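Local structure of amidohydrolase (Xanthomonas campestris pv. campestris, 4DZH) at residues E127-G132 and R424-M429; N137-F142 and H226-E231; I262-T267 and V285-S290. The protein is a zinc-binding amidohydrolase of the ATZ/TRZ family that probably deaminates adenosine-type substrates such as 5'-methylthioadenosine. All coordinates share one frame; numbering follows the deposited sequence. Where two conformers were deposited one is given.

Contact 1: E127-G132 and R424-M429; sequences EMLRGG and RELIDM
The backbone carbonyl of R130, in the last turn of helix 114-130, takes an N-H from R424, with 2.8 Å between R130 O and R424 NH1, in one of the two conformers of that arginine. There the donor reaches a lone pair in the carbonyl plane, and the oxygen sits almost in the guanidinium plane, so R424 meets it edge-on. Bends at chi2 (-80°) and chi3 (-54°) fold the chain back to this position. In the same conformer R424 NH2 lies over a face of the R130 guanidinium, 4.3 Å from R130 NH2, a like-charge approach that the salt bridge from R130 NE to E390 of the second subunit probably offsets. A water bridges R130 NH1 and the carbonyl oxygen of R424. Strand 425-426 pairs antiparallel with strand 418-422 and brings L426 against the end of the helix: L426 CD2 packs on L129 CB at 3.7 Å, and L426 CD1 touches the aliphatic R130 CD at 3.8 Å. G132, with positive phi, closes the helix as the C-prime residue of a Schellman motif. Helix-end carbonyls lack the next turn's N-H donors, and arginine suits that place: its charge probably interacts favourably with the helix dipole, while L426 packs against L129 and the aliphatic stem of R130.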
loop_
_atom_site.group_PDB
_atom_site.type_symbol
_atom_site.label_atom_id
_atom_site.label_comp_id
_atom_site.label_asym_id
_atom_site.label_seq_id
_atom_site.Cartn_x
_atom_site.Cartn_y
_atom_site.Cartn_z
ATOM N N GLU A 127 14.732 -8.300 1.606
ATOM C CA GLU A 127 13.475 -7.572 1.585
ATOM C C GLU A 127 12.268 -8.505 1.496
ATOM O O GLU A 127 11.237 -8.290 2.175
ATOM C CB GLU A 127 13.448 -6.549 0.435
ATOM C CG GLU A 127 12.115 -5.775 0.419
ATOM C CD GLU A 127 12.064 -4.659 -0.588
ATOM O OE1 GLU A 127 13.076 -4.349 -1.231
ATOM O OE2 GLU A 127 10.949 -4.100 -0.720
ATOM N N MET A 128 12.426 -9.578 0.715
ATOM C CA MET A 128 11.325 -10.519 0.515
ATOM C C MET A 128 11.053 -11.273 1.793
ATOM O O MET A 128 9.925 -11.323 2.232
ATOM C CB MET A 128 11.588 -11.465 -0.641
ATOM C CG MET A 128 11.523 -10.728 -1.970
ATOM S SD MET A 128 11.642 -11.862 -3.380
ATOM C CE MET A 128 13.328 -12.509 -3.145
ATOM N N LEU A 129 12.107 -11.765 2.435
ATOM C CA LEU A 129 11.923 -12.531 3.687
ATOM C C LEU A 129 11.286 -11.673 4.784
ATOM O O LEU A 129 10.370 -12.101 5.474
ATOM C CB LEU A 129 13.238 -13.120 4.214
ATOM C CG LEU A 129 13.825 -14.199 3.314
ATOM C CD1 LEU A 129 15.265 -14.541 3.696
ATOM C CD2 LEU A 129 12.917 -15.450 3.358
ATOM N N ARG A 130 11.731 -10.421 4.877
ATOM C CA ARG A 130 11.246 -9.517 5.929
ATOM C C ARG A 130 9.746 -9.203 5.738
ATOM O O ARG A 130 9.030 -8.826 6.682
ATOM C CB ARG A 130 12.107 -8.257 5.982
ATOM C CG ARG A 130 13.457 -8.483 6.745
ATOM C CD ARG A 130 14.507 -7.476 6.375
ATOM N NE ARG A 130 14.106 -6.092 6.647
ATOM C CZ ARG A 130 14.402 -5.410 7.752
ATOM N NH1 ARG A 130 15.079 -5.972 8.759
ATOM N NH2 ARG A 130 14.021 -4.137 7.844
ATOM N N GLY A 131 9.268 -9.426 4.497
ATOM C CA GLY A 131 7.892 -9.187 4.152
ATOM C C GLY A 131 7.079 -10.418 3.878
ATOM O O GLY A 131 6.006 -10.331 3.280
ATOM N N GLY A 132 7.616 -11.575 4.265
ATOM C CA GLY A 132 6.850 -12.817 4.160
ATOM C C GLY A 132 6.716 -13.409 2.762
ATOM O O GLY A 132 5.842 -14.286 2.564
ATOM N N ARG A 424 11.781 -11.274 13.482
ATOM C CA ARG A 424 12.215 -10.184 12.602
ATOM C C ARG A 424 13.701 -10.163 12.311
ATOM O O ARG A 424 14.168 -9.251 11.615
ATOM C CB ARG A 424 11.804 -8.821 13.167
ATOM C CG ARG A 424 10.320 -8.655 13.390
ATOM C CD ARG A 424 9.563 -8.310 12.096
ATOM N NE ARG A 424 10.059 -7.152 11.346
ATOM C CZ ARG A 424 9.965 -7.078 10.019
ATOM N NH1 ARG A 424 9.388 -8.080 9.351
ATOM N NH2 ARG A 424 10.432 -6.014 9.364
ATOM N N GLU A 425 14.450 -11.127 12.849
ATOM C CA GLU A 425 15.893 -11.176 12.586
ATOM C C GLU A 425 16.192 -12.098 11.400
ATOM O O GLU A 425 15.781 -13.262 11.412
ATOM C CB GLU A 425 16.700 -11.591 13.841
ATOM C CG GLU A 425 18.238 -11.458 13.623
ATOM C CD GLU A 425 19.089 -11.788 14.861
ATOM O OE1 GLU A 425 18.497 -12.076 15.928
ATOM O OE2 GLU A 425 20.346 -11.761 14.753
ATOM N N LEU A 426 16.974 -11.627 10.427
ATOM C CA LEU A 426 17.388 -12.457 9.299
ATOM C C LEU A 426 18.553 -13.367 9.684
ATOM O O LEU A 426 19.557 -12.901 10.207
ATOM C CB LEU A 426 17.812 -11.587 8.120
ATOM C CG LEU A 426 16.696 -10.979 7.265
ATOM C CD1 LEU A 426 17.367 -10.032 6.327
ATOM C CD2 LEU A 426 15.975 -12.123 6.515
ATOM N N ILE A 427 18.426 -14.651 9.378
ATOM C CA ILE A 427 19.457 -15.653 9.652
ATOM C C ILE A 427 20.484 -15.714 8.546
ATOM O O ILE A 427 20.153 -15.773 7.348
ATOM C CB ILE A 427 18.801 -17.030 9.806
ATOM C CG1 ILE A 427 17.750 -16.998 10.926
ATOM C CG2 ILE A 427 19.845 -18.099 10.127
ATOM C CD1 ILE A 427 18.246 -16.363 12.241
ATOM N N ASP A 428 21.733 -15.690 8.940
ATOM C CA ASP A 428 22.833 -15.714 7.989
ATOM C C ASP A 428 22.782 -14.565 6.992
ATOM O O ASP A 428 23.325 -14.704 5.875
ATOM C CB ASP A 428 22.894 -17.056 7.232
ATOM C CG ASP A 428 23.189 -18.250 8.153
ATOM O OD1 ASP A 428 23.878 -18.081 9.205
ATOM O OD2 ASP A 428 22.745 -19.370 7.805
ATOM N N MET A 429 22.119 -13.449 7.355
ATOM C CA MET A 429 22.240 -12.250 6.568
ATOM C C MET A 429 22.567 -11.140 7.543
ATOM O O MET A 429 22.136 -11.162 8.686
ATOM C CB MET A 429 20.946 -11.938 5.776
ATOM C CG MET A 429 20.415 -13.152 5.013
ATOM S SD MET A 429 19.203 -12.666 3.774
ATOM C CE MET A 429 20.211 -11.968 2.501
HETATM O O HOH W 1 15.685 -8.465 9.517
#

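Contact 2: N137-F142 and H226-E231; sequences NENYFF and HLHTHE. With ZN (zinc ion), chain E.
H226 lies between two asparagines of strand 133-139. N137 ND2 stands over one ring face, 3.2 Å from H226 CE1, with the amide tilted only 21° from the ring plane, so the amide lies nearly flat over the ring. On the opposite face, N139 brings its CB within 3.6 Å of H226 CE1 and holds ND2 above the ring, its amide turned steeply at 63°. Neither amide hydrogen-bonds to the imidazole; the contact is made through the ring faces. All three side chains leave their strands with CG anti to the backbone N (chi1 -179° in H226), which extends them into the space between the strands.

At the ring edge, a water lies in the ring plane at 2.8 Å from H226 ND1 and donates to both N137 OD1 and E138 O. A second water accepts from N139 ND2 and from H228 N, and lies within hydrogen-bonding distance of H226 O, probably as donor, tying N139 to the backbone of strand 225-229. N139 ND2 also comes within 3.9 Å of H228 CE1.

H228 binds zinc through NE2 at 2.2 Å; H79, H81, D316 and a water complete the ion's shell. Its ND1 is bonded to H201 O, which fixes the ring's rotation and leaves NE2 for the metal. Farther out, N139 O receives H81 ND1, H226 NE2 has H79 as its polar partner, and N137 is held through A78.

Asparagine suits both flanking places, being flat enough to lie against a ring and polar enough to hold buried water. The arrangement, characteristic of the amidohydrolase barrel with zinc at the C-terminal ends of its strands, is consistent with a second shell in which H226 meets the zinc ligand H79 and N139 O steadies H81.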
loop_
_atom_site.group_PDB
_atom_site.type_symbol
_atom_site.label_atom_id
_atom_site.label_comp_id
_atom_site.label_asym_id
_atom_site.label_seq_id
_atom_site.Cartn_x
_atom_site.Cartn_y
_atom_site.Cartn_z
ATOM N N ASN A 137 9.310 -15.780 -9.052
ATOM C CA ASN A 137 9.402 -16.143 -10.466
ATOM C C ASN A 137 10.305 -15.075 -11.055
ATOM O O ASN A 137 9.827 -13.985 -11.454
ATOM C CB ASN A 137 8.030 -16.049 -11.101
ATOM C CG ASN A 137 8.003 -16.563 -12.520
ATOM O OD1 ASN A 137 8.871 -17.332 -12.954
ATOM N ND2 ASN A 137 6.956 -16.208 -13.226
ATOM N N GLU A 138 11.608 -15.396 -11.109
ATOM C CA GLU A 138 12.652 -14.431 -11.447
ATOM C C GLU A 138 12.861 -14.306 -12.958
ATOM O O GLU A 138 12.804 -15.281 -13.707
ATOM C CB GLU A 138 13.979 -14.916 -10.827
ATOM C CG GLU A 138 15.100 -13.878 -10.914
ATOM C CD GLU A 138 14.757 -12.541 -10.235
ATOM O OE1 GLU A 138 14.221 -12.480 -9.073
ATOM O OE2 GLU A 138 15.094 -11.529 -10.852
ATOM N N ASN A 139 13.134 -13.066 -13.402
ATOM C CA ASN A 139 13.290 -12.840 -14.835
ATOM C C ASN A 139 14.424 -11.826 -15.028
ATOM O O ASN A 139 14.187 -10.620 -15.005
ATOM C CB ASN A 139 11.932 -12.302 -15.334
ATOM C CG ASN A 139 11.856 -12.131 -16.829
ATOM O OD1 ASN A 139 12.849 -11.983 -17.501
ATOM N ND2 ASN A 139 10.618 -12.094 -17.356
ATOM N N TYR A 140 15.670 -12.302 -15.143
ATOM C CA TYR A 140 16.794 -11.374 -15.289
ATOM C C TYR A 140 18.015 -12.032 -15.958
ATOM O O TYR A 140 18.116 -13.284 -16.051
ATOM C CB TYR A 140 17.229 -10.732 -13.970
ATOM C CG TYR A 140 17.740 -9.287 -14.147
ATOM C CD1 TYR A 140 16.856 -8.244 -14.482
ATOM C CD2 TYR A 140 19.106 -8.981 -14.015
ATOM C CE1 TYR A 140 17.310 -6.969 -14.641
ATOM C CE2 TYR A 140 19.565 -7.699 -14.194
ATOM C CZ TYR A 140 18.668 -6.694 -14.496
ATOM O OH TYR A 140 19.115 -5.392 -14.661
ATOM N N PHE A 141 18.915 -11.160 -16.446
ATOM C CA PHE A 141 20.196 -11.574 -16.999
ATOM C C PHE A 141 20.997 -12.229 -15.899
ATOM O O PHE A 141 20.772 -11.988 -14.728
ATOM C CB PHE A 141 20.925 -10.346 -17.557
ATOM C CG PHE A 141 20.140 -9.616 -18.629
ATOM C CD1 PHE A 141 20.114 -10.093 -19.931
ATOM C CD2 PHE A 141 19.452 -8.459 -18.322
ATOM C CE1 PHE A 141 19.397 -9.445 -20.924
ATOM C CE2 PHE A 141 18.730 -7.789 -19.304
ATOM C CZ PHE A 141 18.711 -8.295 -20.607
ATOM N N PHE A 142 21.968 -13.056 -16.298
ATOM C CA PHE A 142 22.806 -13.741 -15.302
ATOM C C PHE A 142 21.984 -14.620 -14.366
ATOM O O PHE A 142 22.237 -14.667 -13.161
ATOM C CB PHE A 142 23.761 -12.782 -14.564
ATOM C CG PHE A 142 24.765 -12.133 -15.480
ATOM C CD1 PHE A 142 24.433 -10.975 -16.197
ATOM C CD2 PHE A 142 26.004 -12.715 -15.685
ATOM C CE1 PHE A 142 25.336 -10.407 -17.068
ATOM C CE2 PHE A 142 26.912 -12.150 -16.555
ATOM C CZ PHE A 142 26.584 -10.994 -17.245
ATOM N N HIS A 226 7.964 -17.871 -19.411
ATOM C CA HIS A 226 7.618 -16.675 -18.609
ATOM C C HIS A 226 7.724 -15.429 -19.498
ATOM O O HIS A 226 8.839 -15.034 -19.851
ATOM C CB HIS A 226 8.670 -16.596 -17.492
ATOM C CG HIS A 226 8.498 -15.460 -16.518
ATOM N ND1 HIS A 226 9.340 -15.305 -15.421
ATOM C CD2 HIS A 226 7.638 -14.416 -16.471
ATOM C CE1 HIS A 226 8.982 -14.232 -14.742
ATOM N NE2 HIS A 226 7.952 -13.669 -15.355
ATOM N N LEU A 227 6.590 -14.810 -19.847
ATOM C CA LEU A 227 6.561 -13.804 -20.915
ATOM C C LEU A 227 5.748 -12.559 -20.567
ATOM O O LEU A 227 4.535 -12.648 -20.308
ATOM C CB LEU A 227 5.977 -14.433 -22.172
ATOM C CG LEU A 227 5.713 -13.561 -23.393
ATOM C CD1 LEU A 227 7.027 -13.124 -23.965
ATOM C CD2 LEU A 227 4.921 -14.368 -24.467
ATOM N N HIS A 228 6.381 -11.387 -20.596
ATOM C CA HIS A 228 5.599 -10.142 -20.580
ATOM C C HIS A 228 4.643 -10.107 -21.764
ATOM O O HIS A 228 5.107 -10.119 -22.916
ATOM C CB HIS A 228 6.486 -8.898 -20.661
ATOM C CG HIS A 228 7.486 -8.754 -19.552
ATOM N ND1 HIS A 228 8.837 -8.867 -19.783
ATOM C CD2 HIS A 228 7.352 -8.385 -18.253
ATOM C CE1 HIS A 228 9.493 -8.616 -18.663
ATOM N NE2 HIS A 228 8.622 -8.322 -17.717
ATOM N N THR A 229 3.338 -10.021 -21.512
ATOM C CA THR A 229 2.350 -10.152 -22.600
ATOM C C THR A 229 1.236 -9.104 -22.515
ATOM O O THR A 229 0.534 -9.008 -21.497
ATOM C CB THR A 229 1.702 -11.547 -22.546
ATOM O OG1 THR A 229 2.706 -12.568 -22.509
ATOM C CG2 THR A 229 0.787 -11.807 -23.787
ATOM N N HIS A 230 1.015 -8.330 -23.589
ATOM C CA HIS A 230 -0.091 -7.360 -23.604
ATOM C C HIS A 230 -0.021 -6.349 -22.438
ATOM O O HIS A 230 -1.038 -5.974 -21.816
ATOM C CB HIS A 230 -1.479 -8.045 -23.646
ATOM C CG HIS A 230 -1.862 -8.543 -25.007
ATOM N ND1 HIS A 230 -3.149 -8.438 -25.487
ATOM C CD2 HIS A 230 -1.139 -9.163 -25.971
ATOM C CE1 HIS A 230 -3.199 -8.956 -26.708
ATOM N NE2 HIS A 230 -1.996 -9.406 -27.021
ATOM N N GLU A 231 1.194 -5.898 -22.165
ATOM C CA GLU A 231 1.420 -4.975 -21.084
ATOM C C GLU A 231 0.922 -3.558 -21.414
ATOM O O GLU A 231 0.494 -2.802 -20.543
ATOM C CB GLU A 231 2.916 -4.972 -20.709
ATOM C CG GLU A 231 3.182 -4.014 -19.537
ATOM C CD GLU A 231 4.619 -4.006 -19.068
ATOM O OE1 GLU A 231 5.477 -4.530 -19.798
ATOM O OE2 GLU A 231 4.861 -3.496 -17.937
HETATM ZN ZN ZN E . 8.691 -7.344 -15.781
HETATM O O HOH W 2 11.036 -17.432 -14.593
HETATM O O HOH W 3 9.353 -12.164 -19.937
HETATM O O HOH W 4 7.650 -5.789 -16.549
#

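Contact 3: I262-T267 and V285-S290; sequences IAVHMT and VHCPES. With MG (magnesium ion), chain B.
With chi1 at -62° and chi2 at -59°, H265 swings its ring back toward C287, although its CB leaves the backbone facing away from the neighbouring segment. C287 has a similar first torsion, which brings SG beside the ring and to V264 CG1. The two residues meet through H265 CE1 and C287 CB, 3.7 Å apart, while the sulfur approaches the ring obliquely. V264 CG1 lies over one face of the same imidazole and touches C287 SG at 4.0 Å.

Behind this cluster the strands run parallel, V264 bridged with V285. V285 N donates to A263 O, and H265 N donates to V285 O at 2.9 Å in a nearly straight bond of 171°. The valines stand side by side on the face of the sheet turned to strand 69-80, and V285 CG2 meets I262 CG2 at 3.5 Å. Beta-branched side chains suit extended strands and pack the face on which they stand, here against H79 and A78 of strand 69-80. The unit is the beta-alpha-beta crossover 261-265, 271-280, 283-286.

Just past the strands, a water donates to H265 O, accepts from C287 N at 3.0 Å and meets H286 ND1 in its ring plane, replacing direct pairing where the backbones part. C287 occupies the N-cap position of helix 288-293. On that helix E289 binds magnesium through OE1, with N321 and D323 as the other protein ligands. S290 OG bonds to D316 OD2 and so probably orients a carboxylate whose OD1 binds zinc, consistent with C-terminal strand ends that carry groups toward the metal sites, as in the amidohydrolase barrel.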
loop_
_atom_site.group_PDB
_atom_site.type_symbol
_atom_site.label_atom_id
_atom_site.label_comp_id
_atom_site.label_asym_id
_atom_site.label_seq_id
_atom_site.Cartn_x
_atom_site.Cartn_y
_atom_site.Cartn_z
ATOM N N ILE A 262 3.236 -18.535 -18.699
ATOM C CA ILE A 262 2.985 -17.587 -17.621
ATOM C C ILE A 262 2.955 -16.200 -18.249
ATOM O O ILE A 262 4.010 -15.664 -18.625
ATOM C CB ILE A 262 4.121 -17.653 -16.567
ATOM C CG1 ILE A 262 4.402 -19.095 -16.132
ATOM C CG2 ILE A 262 3.778 -16.732 -15.390
ATOM C CD1 ILE A 262 5.708 -19.261 -15.298
ATOM N N ALA A 263 1.761 -15.618 -18.398
ATOM C CA ALA A 263 1.603 -14.369 -19.123
ATOM C C ALA A 263 1.551 -13.212 -18.147
ATOM O O ALA A 263 0.605 -13.084 -17.367
ATOM C CB ALA A 263 0.302 -14.406 -19.944
ATOM N N VAL A 264 2.544 -12.346 -18.220
ATOM C CA VAL A 264 2.659 -11.271 -17.221
ATOM C C VAL A 264 2.053 -9.956 -17.702
ATOM O O VAL A 264 2.211 -9.557 -18.871
ATOM C CB VAL A 264 4.131 -11.081 -16.862
ATOM C CG1 VAL A 264 4.270 -10.050 -15.718
ATOM C CG2 VAL A 264 4.719 -12.440 -16.432
ATOM N N HIS A 265 1.294 -9.318 -16.820
ATOM C CA HIS A 265 0.706 -7.975 -17.009
ATOM C C HIS A 265 -0.686 -8.036 -17.585
ATOM O O HIS A 265 -1.675 -7.820 -16.900
ATOM C CB HIS A 265 1.618 -6.977 -17.741
ATOM C CG HIS A 265 2.909 -6.686 -17.012
ATOM N ND1 HIS A 265 2.952 -6.170 -15.728
ATOM C CD2 HIS A 265 4.203 -6.812 -17.408
ATOM C CE1 HIS A 265 4.216 -6.001 -15.359
ATOM N NE2 HIS A 265 4.995 -6.407 -16.352
ATOM N N MET A 266 -0.737 -8.326 -18.873
ATOM C CA MET A 266 -2.010 -8.632 -19.518
ATOM C C MET A 266 -3.052 -7.536 -19.237
ATOM O O MET A 266 -4.191 -7.855 -18.838
ATOM C CB MET A 266 -2.464 -10.044 -19.073
ATOM C CG MET A 266 -1.551 -11.193 -19.529
ATOM S SD MET A 266 -1.845 -11.581 -21.279
ATOM C CE MET A 266 -2.974 -12.986 -21.082
ATOM N N THR A 267 -2.681 -6.260 -19.430
ATOM C CA THR A 267 -3.575 -5.112 -19.206
ATOM C C THR A 267 -4.516 -4.854 -20.366
ATOM O O THR A 267 -5.626 -4.350 -20.187
ATOM C CB THR A 267 -2.832 -3.786 -18.955
ATOM O OG1 THR A 267 -2.064 -3.437 -20.093
ATOM C CG2 THR A 267 -1.890 -3.879 -17.715
ATOM N N VAL A 285 -0.048 -13.451 -14.509
ATOM C CA VAL A 285 0.485 -12.724 -13.326
ATOM C C VAL A 285 0.104 -11.245 -13.384
ATOM O O VAL A 285 0.483 -10.495 -14.300
ATOM C CB VAL A 285 1.998 -12.839 -13.258
ATOM C CG1 VAL A 285 2.464 -12.106 -11.980
ATOM C CG2 VAL A 285 2.424 -14.315 -13.242
ATOM N N HIS A 286 -0.617 -10.810 -12.346
ATOM C CA HIS A 286 -1.074 -9.443 -12.189
ATOM C C HIS A 286 -0.089 -8.654 -11.332
ATOM O O HIS A 286 0.224 -9.058 -10.212
ATOM C CB HIS A 286 -2.474 -9.509 -11.561
ATOM C CG HIS A 286 -3.161 -8.188 -11.375
ATOM N ND1 HIS A 286 -3.049 -7.122 -12.254
ATOM C CD2 HIS A 286 -4.004 -7.769 -10.396
ATOM C CE1 HIS A 286 -3.782 -6.115 -11.816
ATOM N NE2 HIS A 286 -4.378 -6.482 -10.690
ATOM N N CYS A 287 0.395 -7.549 -11.884
ATOM C CA CYS A 287 1.344 -6.625 -11.248
ATOM C C CYS A 287 0.691 -5.228 -11.205
ATOM O O CYS A 287 1.058 -4.300 -11.952
ATOM C CB CYS A 287 2.639 -6.583 -12.067
ATOM S SG CYS A 287 3.454 -8.185 -12.219
ATOM N N PRO A 288 -0.291 -5.046 -10.321
ATOM C CA PRO A 288 -1.076 -3.809 -10.384
ATOM C C PRO A 288 -0.284 -2.527 -10.109
ATOM O O PRO A 288 -0.515 -1.486 -10.710
ATOM C CB PRO A 288 -2.150 -4.015 -9.295
ATOM C CG PRO A 288 -1.596 -5.148 -8.388
ATOM C CD PRO A 288 -0.802 -6.024 -9.325
ATOM N N GLU A 289 0.626 -2.551 -9.115
ATOM C CA GLU A 289 1.282 -1.301 -8.776
ATOM C C GLU A 289 2.178 -0.806 -9.910
ATOM O O GLU A 289 2.199 0.434 -10.183
ATOM C CB GLU A 289 2.029 -1.375 -7.407
ATOM C CG GLU A 289 1.053 -1.659 -6.233
ATOM C CD GLU A 289 1.673 -1.692 -4.855
ATOM O OE1 GLU A 289 2.896 -1.379 -4.720
ATOM O OE2 GLU A 289 0.893 -1.979 -3.909
ATOM N N SER A 290 2.926 -1.723 -10.534
ATOM C CA SER A 290 3.749 -1.369 -11.681
ATOM C C SER A 290 2.863 -0.860 -12.819
ATOM O O SER A 290 3.201 0.159 -13.446
ATOM C CB SER A 290 4.559 -2.566 -12.139
ATOM O OG SER A 290 5.218 -2.283 -13.372
HETATM MG MG MG B . 4.653 -1.617 -3.771
HETATM O O HOH W 5 -1.209 -6.926 -14.390
HETATM O O HOH W 6 4.223 -3.619 -3.744
HETATM O O HOH W 7 5.082 0.504 -3.844
HETATM O O HOH W 8 3.891 -1.212 -1.817
#

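In the fold
Contacts 2 and 3 adjoin, their centres about 10 Å apart, because strands 225-229 and 261-265 are neighbours in one parallel sheet. L227 O probably accepts a hydrogen bond from V264 N (2.9 Å), and E231 O is probably bonded to T267 OG1. H226 packs on V264, and E231 on H265. Both contacts border the zinc centre: H228 binds the ion directly, and S290 of contact 3 bonds to D316, another of its ligands. Contact 1 lies far off, about 25 Å from contact 2 and 26 Å from contact 3 between centres, near the second subunit. It is linked to contact 2 by sequence, since helix 114-130 leads into strand 133-139.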